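Local coordinates for secreted protein (Streptomyces lividans TK24, PDB 5LXZ) that probably acts as a mononuclear copper-radical oxidase of the galactose oxidase-like AA5 family, built round a kelch propeller and a C-terminal Early set domain, at residues 351-361 with 549-558; 534-543 with 580-591. The protein carries 1 engineered substitution. All coordinates share one frame; numbering follows the deposited sequence.

Contact 1: 351-361 with 549-558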
loop_
_atom_site.group_PDB
_atom_site.type_symbol
_atom_site.label_atom_id
_atom_site.label_comp_id
_atom_site.label_asym_id
_atom_site.label_seq_id
_atom_site.Cartn_x
_atom_site.Cartn_y
_atom_site.Cartn_z
ATOM N N THR A 351 5.642 0.288 -6.911
ATOM C CA THR A 351 4.776 -0.885 -7.108
ATOM C C THR A 351 5.424 -2.208 -6.662
ATOM O O THR A 351 4.917 -3.279 -6.992
ATOM C CB THR A 351 4.140 -0.958 -8.522
ATOM O OG1 THR A 351 5.061 -1.497 -9.503
ATOM C CG2 THR A 351 3.645 0.384 -8.955
ATOM N N ALA A 352 6.526 -2.153 -5.924
ATOM C CA ALA A 352 7.097 -3.306 -5.274
ATOM C C ALA A 352 6.332 -3.636 -3.998
ATOM O O ALA A 352 5.726 -2.738 -3.394
ATOM C CB ALA A 352 8.534 -3.027 -4.928
ATOM N N ASN A 353 6.372 -4.881 -3.568
ATOM C CA ASN A 353 5.816 -5.243 -2.288
ATOM C C ASN A 353 6.937 -5.303 -1.272
ATOM O O ASN A 353 8.126 -5.464 -1.623
ATOM C CB ASN A 353 4.988 -6.537 -2.398
ATOM C CG ASN A 353 3.828 -6.559 -1.440
ATOM O OD1 ASN A 353 3.995 -6.155 -0.270
ATOM N ND2 ASN A 353 2.668 -6.946 -1.879
ATOM N N THR A 354 6.575 -5.223 0.010
ATOM C CA THR A 354 7.501 -5.299 1.115
ATOM C C THR A 354 6.877 -6.177 2.178
ATOM O O THR A 354 5.699 -5.971 2.506
ATOM C CB THR A 354 7.742 -3.936 1.762
ATOM O OG1 THR A 354 8.085 -2.969 0.763
ATOM C CG2 THR A 354 8.837 -4.020 2.790
ATOM N N VAL A 355 7.674 -7.072 2.741
ATOM C CA VAL A 355 7.235 -7.947 3.835
ATOM C C VAL A 355 8.283 -7.973 4.904
ATOM O O VAL A 355 9.478 -8.127 4.597
ATOM C CB VAL A 355 7.002 -9.398 3.313
ATOM C CG1 VAL A 355 6.604 -10.323 4.420
ATOM C CG2 VAL A 355 5.898 -9.414 2.273
ATOM N N LEU A 356 7.826 -7.874 6.154
ATOM C CA LEU A 356 8.645 -8.192 7.323
ATOM C C LEU A 356 8.588 -9.711 7.447
ATOM O O LEU A 356 7.520 -10.256 7.729
ATOM C CB LEU A 356 8.135 -7.474 8.554
ATOM C CG LEU A 356 8.779 -7.841 9.884
ATOM C CD1 LEU A 356 10.285 -7.814 9.847
ATOM C CD2 LEU A 356 8.258 -6.886 10.928
ATOM N N LEU A 357 9.666 -10.386 7.083
ATOM C CA LEU A 357 9.647 -11.834 7.018
ATOM C C LEU A 357 9.381 -12.472 8.353
ATOM O O LEU A 357 9.739 -11.926 9.390
ATOM C CB LEU A 357 10.958 -12.382 6.469
ATOM C CG LEU A 357 11.292 -11.964 5.046
ATOM C CD1 LEU A 357 12.722 -12.398 4.722
ATOM C CD2 LEU A 357 10.324 -12.567 4.048
ATOM N N PRO A 358 8.749 -13.656 8.329
ATOM C CA PRO A 358 8.504 -14.388 9.554
ATOM C C PRO A 358 9.780 -15.100 10.009
ATOM O O PRO A 358 10.503 -15.612 9.144
ATOM C CB PRO A 358 7.405 -15.374 9.146
ATOM C CG PRO A 358 7.555 -15.583 7.714
ATOM C CD PRO A 358 8.163 -14.323 7.150
ATOM N N PRO A 359 10.120 -15.150 11.306
ATOM C CA PRO A 359 9.462 -14.424 12.375
ATOM C C PRO A 359 9.938 -12.993 12.458
ATOM O O PRO A 359 11.107 -12.701 12.204
ATOM C CB PRO A 359 9.891 -15.194 13.623
ATOM C CG PRO A 359 11.268 -15.672 13.285
ATOM C CD PRO A 359 11.265 -15.958 11.801
ATOM N N ALA A 360 9.039 -12.105 12.883
ATOM C CA ALA A 360 9.320 -10.689 12.981
ATOM C C ALA A 360 10.469 -10.343 13.900
ATOM O O ALA A 360 11.117 -9.326 13.726
ATOM C CB ALA A 360 8.082 -9.936 13.404
ATOM N N GLN A 361 10.742 -11.215 14.863
ATOM C CA GLN A 361 11.908 -11.024 15.708
ATOM C C GLN A 361 13.202 -10.790 14.926
ATOM O O GLN A 361 14.085 -10.082 15.416
ATOM C CB GLN A 361 12.120 -12.249 16.612
ATOM C CG GLN A 361 11.177 -12.264 17.791
ATOM C CD GLN A 361 9.880 -13.043 17.578
ATOM O OE1 GLN A 361 9.399 -13.248 16.454
ATOM N NE2 GLN A 361 9.324 -13.541 18.693
ATOM N N VAL A 549 -0.173 -2.594 -3.142
ATOM C CA VAL A 549 1.061 -3.318 -2.976
ATOM C C VAL A 549 1.743 -3.027 -1.633
ATOM O O VAL A 549 2.959 -3.196 -1.501
ATOM C CB VAL A 549 2.073 -3.101 -4.148
ATOM C CG1 VAL A 549 2.899 -4.358 -4.341
ATOM C CG2 VAL A 549 1.386 -2.759 -5.463
ATOM N N THR A 550 0.943 -2.606 -0.651
ATOM C CA THR A 550 1.452 -2.067 0.601
ATOM C C THR A 550 0.647 -2.677 1.739
ATOM O O THR A 550 -0.584 -2.569 1.743
ATOM C CB THR A 550 1.307 -0.526 0.614
ATOM O OG1 THR A 550 1.926 -0.001 -0.565
ATOM C CG2 THR A 550 2.001 0.118 1.838
ATOM N N ASP A 551 1.333 -3.214 2.729
ATOM C CA ASP A 551 0.699 -3.759 3.924
ATOM C C ASP A 551 1.667 -3.619 5.067
ATOM O O ASP A 551 2.569 -4.411 5.234
ATOM C CB ASP A 551 0.340 -5.206 3.646
ATOM C CG ASP A 551 -0.351 -5.902 4.772
ATOM O OD1 ASP A 551 -0.499 -5.366 5.895
ATOM O OD2 ASP A 551 -0.771 -7.064 4.464
ATOM N N VAL A 552 1.493 -2.572 5.860
ATOM C CA VAL A 552 2.397 -2.362 6.973
ATOM C C VAL A 552 1.901 -3.037 8.213
ATOM O O VAL A 552 2.565 -2.957 9.244
ATOM C CB VAL A 552 2.684 -0.856 7.198
ATOM C CG1 VAL A 552 3.296 -0.260 5.930
ATOM C CG2 VAL A 552 1.468 -0.108 7.673
ATOM N N ASP A 553 0.739 -3.666 8.138
ATOM C CA ASP A 553 0.138 -4.326 9.300
ATOM C C ASP A 553 0.662 -5.731 9.475
ATOM O O ASP A 553 0.979 -6.139 10.599
ATOM C CB ASP A 553 -1.389 -4.382 9.166
ATOM C CG ASP A 553 -2.057 -3.063 9.516
ATOM O OD1 ASP A 553 -1.766 -2.030 8.869
ATOM O OD2 ASP A 553 -2.910 -3.066 10.435
ATOM N N GLN A 554 0.744 -6.532 8.411
ATOM C CA GLN A 554 1.034 -7.932 8.632
ATOM C C GLN A 554 2.457 -8.124 9.189
ATOM O O GLN A 554 3.384 -7.478 8.782
ATOM C CB GLN A 554 0.760 -8.852 7.421
ATOM C CG GLN A 554 1.760 -8.628 6.340
ATOM C CD GLN A 554 1.626 -9.560 5.148
ATOM O OE1 GLN A 554 1.229 -10.708 5.240
ATOM N NE2 GLN A 554 2.022 -9.056 4.014
ATOM N N ARG A 555 2.554 -9.045 10.149
ATOM C CA ARG A 555 3.826 -9.472 10.727
ATOM C C ARG A 555 3.486 -10.731 11.486
ATOM O O ARG A 555 2.342 -10.866 11.979
ATOM C CB ARG A 555 4.444 -8.417 11.666
ATOM C CG ARG A 555 3.496 -7.830 12.712
ATOM C CD ARG A 555 4.193 -6.881 13.666
ATOM N NE ARG A 555 4.816 -5.753 12.939
ATOM C CZ ARG A 555 5.837 -5.036 13.386
ATOM N NH1 ARG A 555 6.375 -5.302 14.558
ATOM N NH2 ARG A 555 6.334 -4.038 12.651
ATOM N N SER A 556 4.437 -11.634 11.564
ATOM C CA SER A 556 4.221 -12.893 12.272
ATOM C C SER A 556 5.276 -13.038 13.340
ATOM O O SER A 556 6.461 -13.033 13.053
ATOM C CB SER A 556 4.348 -14.014 11.282
ATOM O OG SER A 556 4.233 -15.260 11.979
ATOM N N ILE A 557 4.844 -13.152 14.577
ATOM C CA ILE A 557 5.704 -13.123 15.752
ATOM C C ILE A 557 5.768 -14.523 16.332
ATOM O O ILE A 557 4.747 -15.143 16.587
ATOM C CB ILE A 557 5.133 -12.145 16.774
ATOM C CG1 ILE A 557 5.103 -10.734 16.147
ATOM C CG2 ILE A 557 5.943 -12.170 18.070
ATOM C CD1 ILE A 557 4.027 -9.870 16.723
ATOM N N ALA A 558 6.981 -15.038 16.525
ATOM C CA ALA A 558 7.081 -16.365 17.189
ATOM C C ALA A 558 6.769 -16.312 18.659
ATOM O O ALA A 558 7.247 -15.413 19.334
ATOM C CB ALA A 558 8.499 -16.881 17.007
HETATM O O HOH W 1 3.712 -6.630 4.311
HETATM O O HOH W 2 5.295 -2.164 -0.122
HETATM O O HOH W 3 4.189 -3.485 2.251
HETATM O O HOH W 4 5.048 -7.645 6.481
HETATM O O HOH W 5 6.879 -11.163 10.228
#
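V549, S556 and Q361 carry this meeting of a kelch propeller blade with the C-terminal Early set domain, whose loop runs along the blade's first strand, 353-356, an arrangement consistent with that of galactose oxidase. V549 follows the copper ligand H548; its CG1 presses on the backbone, 3.4 Å from A352 O, and also meets the amide of N353, whose ND2 is hydrogen-bonded to P408 O. Beyond it the backbones separate and waters fill in: one accepts from Q554 NE2 and donates to both T354 O and D551 O, while the amide of Q554 also binds A410 and I412 of the next blade. L356 CD2 lies over one guanidinium face of R555, toward the rim; R555 reaches on to L578. At S556 the chains close up again: its O takes A360 N at 2.7 Å (N-H...O 162°) and a CA-H contact from P359, which follows a cis peptide, while its CB packs on P358 CB at 4.0 Å. Q361 bends at chi2 (93°), turning its amide onto the backbone of A558. An alanine here would remove that amide and is likely to leave N and O of A558 without these mates. As it stands, A558 N reaches a lone pair of Q361 OE1 at 3.0 Å, and Q361 NE2 donates in its amide plane to A558 O at 2.9 Å.

Contact 2: 534-543 with 580-591. With EDO (1,2-ethanediol), chain K.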
loop_
_atom_site.group_PDB
_atom_site.type_symbol
_atom_site.label_atom_id
_atom_site.label_comp_id
_atom_site.label_asym_id
_atom_site.label_seq_id
_atom_site.Cartn_x
_atom_site.Cartn_y
_atom_site.Cartn_z
ATOM N N THR A 534 2.092 -32.359 19.351
ATOM C CA THR A 534 2.585 -32.289 18.000
ATOM C C THR A 534 3.010 -30.875 17.578
ATOM O O THR A 534 3.566 -30.710 16.508
ATOM C CB THR A 534 1.533 -32.783 16.987
ATOM O OG1 THR A 534 0.472 -31.832 16.853
ATOM C CG2 THR A 534 0.970 -34.167 17.437
ATOM N N VAL A 535 2.735 -29.875 18.410
ATOM C CA VAL A 535 2.967 -28.487 17.982
ATOM C C VAL A 535 4.463 -28.218 17.948
ATOM O O VAL A 535 5.183 -28.519 18.913
ATOM C CB VAL A 535 2.227 -27.520 18.931
ATOM C CG1 VAL A 535 2.615 -26.072 18.657
ATOM C CG2 VAL A 535 0.738 -27.688 18.776
ATOM N N LYS A 536 4.935 -27.621 16.857
ATOM C CA LYS A 536 6.308 -27.183 16.739
ATOM C C LYS A 536 6.488 -25.680 16.704
ATOM O O LYS A 536 7.564 -25.187 17.044
ATOM C CB LYS A 536 6.972 -27.760 15.487
ATOM C CG LYS A 536 7.118 -29.267 15.518
ATOM C CD LYS A 536 7.998 -29.806 16.655
ATOM C CE LYS A 536 9.437 -29.381 16.538
ATOM N NZ LYS A 536 10.283 -30.300 17.365
ATOM N N LYS A 537 5.455 -24.967 16.260
ATOM C CA LYS A 537 5.534 -23.514 16.081
ATOM C C LYS A 537 4.242 -22.898 16.526
ATOM O O LYS A 537 3.177 -23.419 16.242
ATOM C CB LYS A 537 5.712 -23.145 14.616
ATOM C CG LYS A 537 7.062 -23.431 14.026
ATOM C CD LYS A 537 7.063 -23.001 12.576
ATOM C CE LYS A 537 8.340 -23.394 11.914
ATOM N NZ LYS A 537 8.217 -23.060 10.484
ATOM N N VAL A 538 4.350 -21.757 17.197
ATOM C CA VAL A 538 3.185 -20.946 17.503
ATOM C C VAL A 538 3.511 -19.560 16.933
ATOM O O VAL A 538 4.590 -19.007 17.197
ATOM C CB VAL A 538 2.931 -20.872 19.015
ATOM C CG1 VAL A 538 1.746 -19.979 19.367
ATOM C CG2 VAL A 538 2.683 -22.287 19.557
ATOM N N ARG A 539 2.567 -18.997 16.198
ATOM C CA ARG A 539 2.747 -17.697 15.562
ATOM C C ARG A 539 1.562 -16.795 15.870
ATOM O O ARG A 539 0.399 -17.208 15.745
ATOM C CB ARG A 539 2.879 -17.887 14.050
ATOM C CG ARG A 539 4.085 -18.657 13.584
ATOM C CD ARG A 539 5.355 -17.879 13.876
ATOM N NE ARG A 539 6.576 -18.598 13.487
ATOM C CZ ARG A 539 7.322 -19.330 14.311
ATOM N NH1 ARG A 539 6.987 -19.536 15.570
ATOM N NH2 ARG A 539 8.418 -19.922 13.833
ATOM N N LEU A 540 1.885 -15.562 16.241
ATOM C CA LEU A 540 0.915 -14.514 16.403
ATOM C C LEU A 540 1.009 -13.621 15.177
ATOM O O LEU A 540 2.054 -13.034 14.944
ATOM C CB LEU A 540 1.268 -13.768 17.650
ATOM C CG LEU A 540 0.241 -13.168 18.491
ATOM C CD1 LEU A 540 -0.874 -14.131 18.906
ATOM C CD2 LEU A 540 0.882 -12.479 19.706
ATOM N N ILE A 541 -0.024 -13.617 14.345
ATOM C CA ILE A 541 0.036 -12.940 13.045
ATOM C C ILE A 541 -0.943 -11.795 13.040
ATOM O O ILE A 541 -2.156 -11.984 13.243
ATOM C CB ILE A 541 -0.242 -13.903 11.894
ATOM C CG1 ILE A 541 0.666 -15.121 12.039
ATOM C CG2 ILE A 541 -0.054 -13.157 10.581
ATOM C CD1 ILE A 541 0.674 -16.049 10.862
ATOM N N ARG A 542 -0.431 -10.606 12.794
ATOM C CA ARG A 542 -1.267 -9.434 12.767
ATOM C C ARG A 542 -2.062 -9.462 11.456
ATOM O O ARG A 542 -1.500 -9.712 10.422
ATOM C CB ARG A 542 -0.425 -8.177 12.890
ATOM C CG ARG A 542 -1.235 -6.946 13.256
ATOM C CD ARG A 542 -0.339 -5.762 13.603
ATOM N NE ARG A 542 -1.097 -4.567 14.027
ATOM C CZ ARG A 542 -1.526 -4.303 15.269
ATOM N NH1 ARG A 542 -1.290 -5.111 16.318
ATOM N NH2 ARG A 542 -2.116 -3.164 15.496
ATOM N N PRO A 543 -3.377 -9.204 11.479
ATOM C CA PRO A 543 -4.181 -9.229 10.270
ATOM C C PRO A 543 -3.724 -8.190 9.282
ATOM O O PRO A 543 -3.274 -7.117 9.678
ATOM C CB PRO A 543 -5.597 -8.907 10.746
ATOM C CG PRO A 543 -5.475 -8.556 12.126
ATOM C CD PRO A 543 -4.196 -9.025 12.678
ATOM N N GLN A 580 3.027 -5.042 18.594
ATOM C CA GLN A 580 2.181 -3.833 18.667
ATOM C C GLN A 580 0.860 -4.237 19.359
ATOM O O GLN A 580 0.342 -5.334 19.112
ATOM C CB GLN A 580 1.946 -3.302 17.240
ATOM C CG GLN A 580 3.253 -2.859 16.578
ATOM C CD GLN A 580 3.154 -2.686 15.058
ATOM O OE1 GLN A 580 2.581 -3.516 14.354
ATOM N NE2 GLN A 580 3.689 -1.580 14.555
ATOM N N SER A 581 0.308 -3.330 20.153
ATOM C CA SER A 581 -0.983 -3.614 20.752
ATOM C C SER A 581 -2.056 -3.739 19.666
ATOM O O SER A 581 -2.024 -3.075 18.624
ATOM C CB SER A 581 -1.340 -2.493 21.664
ATOM O OG SER A 581 -0.388 -2.385 22.691
ATOM N N GLY A 582 -2.996 -4.629 19.903
ATOM C CA GLY A 582 -4.015 -4.937 18.942
ATOM C C GLY A 582 -4.329 -6.399 18.905
ATOM O O GLY A 582 -3.904 -7.163 19.771
ATOM N N TRP A 583 -5.114 -6.768 17.921
ATOM C CA TRP A 583 -5.601 -8.121 17.782
ATOM C C TRP A 583 -4.754 -8.880 16.775
ATOM O O TRP A 583 -4.356 -8.340 15.748
ATOM C CB TRP A 583 -7.038 -8.101 17.322
ATOM C CG TRP A 583 -8.005 -7.712 18.363
ATOM C CD1 TRP A 583 -8.313 -6.430 18.770
ATOM C CD2 TRP A 583 -8.779 -8.586 19.173
ATOM N NE1 TRP A 583 -9.290 -6.475 19.729
ATOM C CE2 TRP A 583 -9.587 -7.778 20.002
ATOM C CE3 TRP A 583 -8.903 -9.964 19.235
ATOM C CZ2 TRP A 583 -10.505 -8.318 20.891
ATOM C CZ3 TRP A 583 -9.782 -10.502 20.129
ATOM C CH2 TRP A 583 -10.583 -9.681 20.939
ATOM N N TYR A 584 -4.566 -10.167 17.042
ATOM C CA TYR A 584 -3.759 -11.059 16.284
ATOM C C TYR A 584 -4.470 -12.383 16.100
ATOM O O TYR A 584 -5.214 -12.830 16.978
ATOM C CB TYR A 584 -2.471 -11.376 17.007
ATOM C CG TYR A 584 -1.481 -10.236 17.117
ATOM C CD1 TYR A 584 -1.638 -9.259 18.093
ATOM C CD2 TYR A 584 -0.407 -10.128 16.246
ATOM C CE1 TYR A 584 -0.757 -8.209 18.184
ATOM C CE2 TYR A 584 0.492 -9.086 16.347
ATOM C CZ TYR A 584 0.314 -8.114 17.291
ATOM O OH TYR A 584 1.232 -7.085 17.390
ATOM N N MET A 585 -4.181 -13.035 14.975
ATOM C CA MET A 585 -4.460 -14.457 14.788
ATOM C C MET A 585 -3.382 -15.291 15.416
ATOM O O MET A 585 -2.204 -15.098 15.117
ATOM C CB MET A 585 -4.539 -14.796 13.330
ATOM C CG MET A 585 -5.769 -14.266 12.620
ATOM S SD MET A 585 -5.770 -14.618 10.856
ATOM C CE MET A 585 -4.514 -13.505 10.225
ATOM N N MET A 586 -3.733 -16.264 16.269
ATOM C CA MET A 586 -2.753 -17.194 16.763
ATOM C C MET A 586 -2.941 -18.530 16.073
ATOM O O MET A 586 -4.006 -19.149 16.183
ATOM C CB MET A 586 -2.811 -17.369 18.276
ATOM C CG MET A 586 -1.559 -18.076 18.787
ATOM S SD MET A 586 -1.678 -18.486 20.524
ATOM C CE MET A 586 -2.744 -19.918 20.492
ATOM N N PHE A 587 -1.895 -18.969 15.404
ATOM C CA PHE A 587 -1.870 -20.259 14.710
ATOM C C PHE A 587 -0.853 -21.164 15.400
ATOM O O PHE A 587 0.247 -20.730 15.783
ATOM C CB PHE A 587 -1.394 -20.108 13.260
ATOM C CG PHE A 587 -2.367 -19.438 12.344
ATOM C CD1 PHE A 587 -3.305 -20.162 11.628
ATOM C CD2 PHE A 587 -2.285 -18.048 12.108
ATOM C CE1 PHE A 587 -4.162 -19.532 10.717
ATOM C CE2 PHE A 587 -3.132 -17.441 11.216
ATOM C CZ PHE A 587 -4.026 -18.160 10.493
ATOM N N VAL A 588 -1.179 -22.454 15.495
ATOM C CA VAL A 588 -0.188 -23.437 15.918
ATOM C C VAL A 588 0.056 -24.362 14.751
ATOM O O VAL A 588 -0.900 -24.731 14.048
ATOM C CB VAL A 588 -0.604 -24.178 17.210
ATOM C CG1 VAL A 588 -0.957 -23.147 18.282
ATOM C CG2 VAL A 588 -1.761 -25.158 17.001
ATOM N N THR A 589 1.292 -24.752 14.539
ATOM C CA THR A 589 1.622 -25.586 13.412
ATOM C C THR A 589 2.362 -26.812 13.918
ATOM O O THR A 589 3.238 -26.702 14.789
ATOM C CB THR A 589 2.454 -24.771 12.421
ATOM O OG1 THR A 589 1.631 -23.681 11.937
ATOM C CG2 THR A 589 2.869 -25.567 11.254
ATOM N N ASP A 590 2.011 -27.967 13.345
ATOM C CA ASP A 590 2.612 -29.230 13.817
ATOM C C ASP A 590 3.907 -29.546 13.095
ATOM O O ASP A 590 4.371 -28.801 12.225
ATOM C CB ASP A 590 1.581 -30.356 13.752
ATOM C CG ASP A 590 1.187 -30.748 12.333
ATOM O OD1 ASP A 590 1.899 -30.423 11.360
ATOM O OD2 ASP A 590 0.106 -31.358 12.204
ATOM N N GLY A 591 4.451 -30.742 13.360
ATOM C CA GLY A 591 5.706 -31.166 12.745
ATOM C C GLY A 591 5.674 -31.529 11.273
ATOM O O GLY A 591 6.725 -31.700 10.670
HETATM C C1 EDO K . 9.470 -20.635 17.932
HETATM O O1 EDO K . 9.475 -20.854 16.521
HETATM C C2 EDO K . 8.341 -21.379 18.665
HETATM O O2 EDO K . 7.002 -20.966 18.273
HETATM O O HOH W 6 -1.164 -32.194 14.546
#
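R542 grips the carbonyl of S581 end-on, NH1 at 3.2 Å and NH2 at 3.1 Å from the same O, both from one face of the carbonyl plane. The side chain leaves with chi1 at -164°, CG opposite the backbone N, and runs straight to NE, which carries the guanidinium to S581; Q580 CB sits over one of its faces, toward the rim. Beside it Y584 OH donates to Q580 O at 2.6 Å, on a lone pair, which ties the hydroxyl to Q580. L540 crosses this tyrosine at about a right angle, its CG 3.6 Å from Y584 CB and its CD2 over one ring face, toward the rim. The row continues with M586, V538 and V588, which pack towards V570, F561 and L568. On the other face I541 CD1 touches F587 CD2 at 3.8 Å, and M585 lies against W600. Antiparallel backbone bonds hold all this in register, R539 with F587 and I541 with M585 as hydrogen-bonded pairs. Further out, R539 forms a salt bridge to D416, shared with K537, and its NH1 and NH2 both hold O1 of an ethanediol, probably from the crystallisation liquor. Near the start of 535-541, T589 O accepts from K536 N (2.8 Å) and K537 N (3.2 Å): a classic beta bulge, set in adjoining strands of the Early set domain's immunoglobulin-like fold.

Both contacts are buried, but the centre of contact 1 lies about 12 Å from the centre of the chain and that of contact 2 about 24 Å, with exposed residues at its bulged end; their own centres are about 14 Å apart. They share one sheet: strand 556-564 of contact 1 pairs with strand 535-541 of contact 2, with probable hydrogen bonds from I557 N to L540 O (2.8 Å) and from R542 N to R555 O (2.9 Å). Contact 1 joins two domains through bridging waters, one backbone bond, the Q361 amide and the packing of V549; contact 2 lies within one domain and relies on regular strand pairing and apolar rows. R539 of contact 2 packs on S556 and A558 of contact 1.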